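Local structure of protein LigF (Sphingobium sp. SYK-6, 4XT0) at residues 202-207 with 228-233. The protein cleaves beta-aryl ether bonds of lignin stereospecifically, as a glutathione-binding beta-etherase of the glutathione S-transferase superfamily. Residues are numbered along the deposited sequence; the frame is centred on the assembly and turned at random.
Sequences AIANGL and AWLDRI
L230 and W229 of the helix 224-235 close on the last turn of helix 195-204 around A204, and the contact is van der Waals packing, with no hydrogen bond crossing it. One methyl of L230, CD2, does most of the work: it lies 3.8 Å from N205 CA and 4.1 Å from A204 CB, against the backbone just where the chain leaves the helix. W229 meets the same alanine with its six-membered ring. Its CG is anti to the backbone N (chi1 170°), which sends the indole toward helix 195-204, and A204 CB sits at the ring edge, near the ring plane, 3.9 Å from CZ3. I233 CD1, from the next turn of the same helix as W229, sits over the rim of one indole face.

The polar groups find partners just outside the two segments. W229 NE1 donates to D197 OD1, bonding the indole to the very helix whose end it touches at A204, while N205 OD1 accepts from N234 ND2, joining the residue just past that end to helix 224-235. Beyond A204 the chain reverses in a type II turn, closed by L207 N to A204 O at 3.0 Å; at the positive phi of G206 (111°) a CB would jam against the carbonyl O of N205.

All this belongs to the all-helical C-terminal domain of the GST fold. F201 adds to the packing against W229, L230 and I233, I203 packs on helix 93-121, and A202 touches helix 15-26 of the thioredoxin-like domain.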
loop_
_atom_site.group_PDB
_atom_site.type_symbol
_atom_site.label_atom_id
_atom_site.label_comp_id
_atom_site.label_asym_id
_atom_site.label_seq_id
_atom_site.Cartn_x
_atom_site.Cartn_y
_atom_site.Cartn_z
ATOM N N ALA A 202 10.458 3.893 10.799
ATOM C CA ALA A 202 10.628 5.071 9.936
ATOM C C ALA A 202 9.567 6.136 10.220
ATOM O O ALA A 202 9.865 7.338 10.217
ATOM C CB ALA A 202 10.588 4.661 8.446
ATOM N N ILE A 203 8.336 5.687 10.475
ATOM C CA ILE A 203 7.226 6.596 10.825
ATOM C C ILE A 203 7.165 6.890 12.319
ATOM O O ILE A 203 6.954 8.031 12.723
ATOM C CB ILE A 203 5.838 6.008 10.383
ATOM C CG1 ILE A 203 5.882 5.544 8.920
ATOM C CG2 ILE A 203 4.709 7.019 10.632
ATOM C CD1 ILE A 203 6.424 6.593 7.929
ATOM N N ALA A 204 7.358 5.873 13.154
ATOM C CA ALA A 204 7.094 6.044 14.584
ATOM C C ALA A 204 8.195 6.783 15.334
ATOM O O ALA A 204 7.913 7.455 16.326
ATOM C CB ALA A 204 6.846 4.689 15.248
ATOM N N ASN A 205 9.445 6.651 14.897
ATOM C CA ASN A 205 10.535 7.301 15.621
ATOM C C ASN A 205 10.377 8.821 15.629
ATOM O O ASN A 205 10.309 9.449 14.574
ATOM C CB ASN A 205 11.890 6.920 15.026
ATOM C CG ASN A 205 13.053 7.345 15.909
ATOM O OD1 ASN A 205 13.044 7.107 17.119
ATOM N ND2 ASN A 205 14.058 7.984 15.309
ATOM N N GLY A 206 10.330 9.407 16.826
ATOM C CA GLY A 206 10.076 10.832 16.965
ATOM C C GLY A 206 8.727 11.132 17.594
ATOM O O GLY A 206 8.557 12.180 18.214
ATOM N N LEU A 207 7.767 10.218 17.441
ATOM C CA LEU A 207 6.441 10.398 18.042
ATOM C C LEU A 207 6.505 10.485 19.572
ATOM O O LEU A 207 5.667 11.143 20.197
ATOM C CB LEU A 207 5.491 9.260 17.639
ATOM C CG LEU A 207 5.143 9.005 16.166
ATOM C CD1 LEU A 207 4.082 7.904 16.066
ATOM C CD2 LEU A 207 4.691 10.258 15.451
ATOM N N ALA A 228 9.488 0.783 24.429
ATOM C CA ALA A 228 10.622 -0.131 24.600
ATOM C C ALA A 228 11.163 -0.575 23.237
ATOM O O ALA A 228 12.372 -0.710 23.048
ATOM C CB ALA A 228 10.225 -1.341 25.443
ATOM N N TRP A 229 10.254 -0.791 22.291
ATOM C CA TRP A 229 10.608 -1.138 20.917
ATOM C C TRP A 229 11.388 0.005 20.247
ATOM O O TRP A 229 12.433 -0.225 19.629
ATOM C CB TRP A 229 9.328 -1.490 20.149
ATOM C CG TRP A 229 9.410 -1.662 18.645
ATOM C CD1 TRP A 229 9.784 -2.790 17.958
ATOM C CD2 TRP A 229 9.014 -0.699 17.653
ATOM N NE1 TRP A 229 9.670 -2.573 16.602
ATOM C CE2 TRP A 229 9.200 -1.311 16.388
ATOM C CE3 TRP A 229 8.532 0.613 17.711
ATOM C CZ2 TRP A 229 8.927 -0.636 15.188
ATOM C CZ3 TRP A 229 8.252 1.275 16.513
ATOM C CH2 TRP A 229 8.450 0.643 15.271
ATOM N N LEU A 230 10.900 1.236 20.394
ATOM C CA LEU A 230 11.622 2.403 19.878
ATOM C C LEU A 230 13.046 2.493 20.445
ATOM O O LEU A 230 13.997 2.751 19.706
ATOM C CB LEU A 230 10.861 3.692 20.192
ATOM C CG LEU A 230 9.632 4.034 19.343
ATOM C CD1 LEU A 230 8.885 5.220 19.964
ATOM C CD2 LEU A 230 10.020 4.345 17.889
ATOM N N ASP A 231 13.177 2.286 21.755
ATOM C CA ASP A 231 14.478 2.264 22.426
ATOM C C ASP A 231 15.375 1.149 21.899
ATOM O O ASP A 231 16.561 1.357 21.651
ATOM C CB ASP A 231 14.295 2.088 23.929
ATOM C CG ASP A 231 13.838 3.364 24.621
ATOM O OD1 ASP A 231 13.737 4.417 23.955
ATOM O OD2 ASP A 231 13.588 3.308 25.839
ATOM N N ARG A 232 14.785 -0.037 21.758
ATOM C CA ARG A 232 15.451 -1.242 21.277
ATOM C C ARG A 232 16.083 -1.014 19.892
ATOM O O ARG A 232 17.265 -1.293 19.665
ATOM C CB ARG A 232 14.414 -2.386 21.250
ATOM C CG ARG A 232 14.838 -3.727 20.689
ATOM C CD ARG A 232 13.743 -4.798 20.946
ATOM N NE ARG A 232 13.355 -4.833 22.361
ATOM C CZ ARG A 232 12.134 -4.559 22.824
ATOM N NH1 ARG A 232 11.142 -4.267 21.990
ATOM N NH2 ARG A 232 11.896 -4.598 24.130
ATOM N N ILE A 233 15.298 -0.488 18.968
ATOM C CA ILE A 233 15.801 -0.274 17.619
ATOM C C ILE A 233 16.867 0.823 17.625
ATOM O O ILE A 233 17.904 0.697 16.969
ATOM C CB ILE A 233 14.654 0.068 16.657
ATOM C CG1 ILE A 233 13.681 -1.109 16.619
ATOM C CG2 ILE A 233 15.189 0.367 15.272
ATOM C CD1 ILE A 233 12.475 -0.869 15.778
#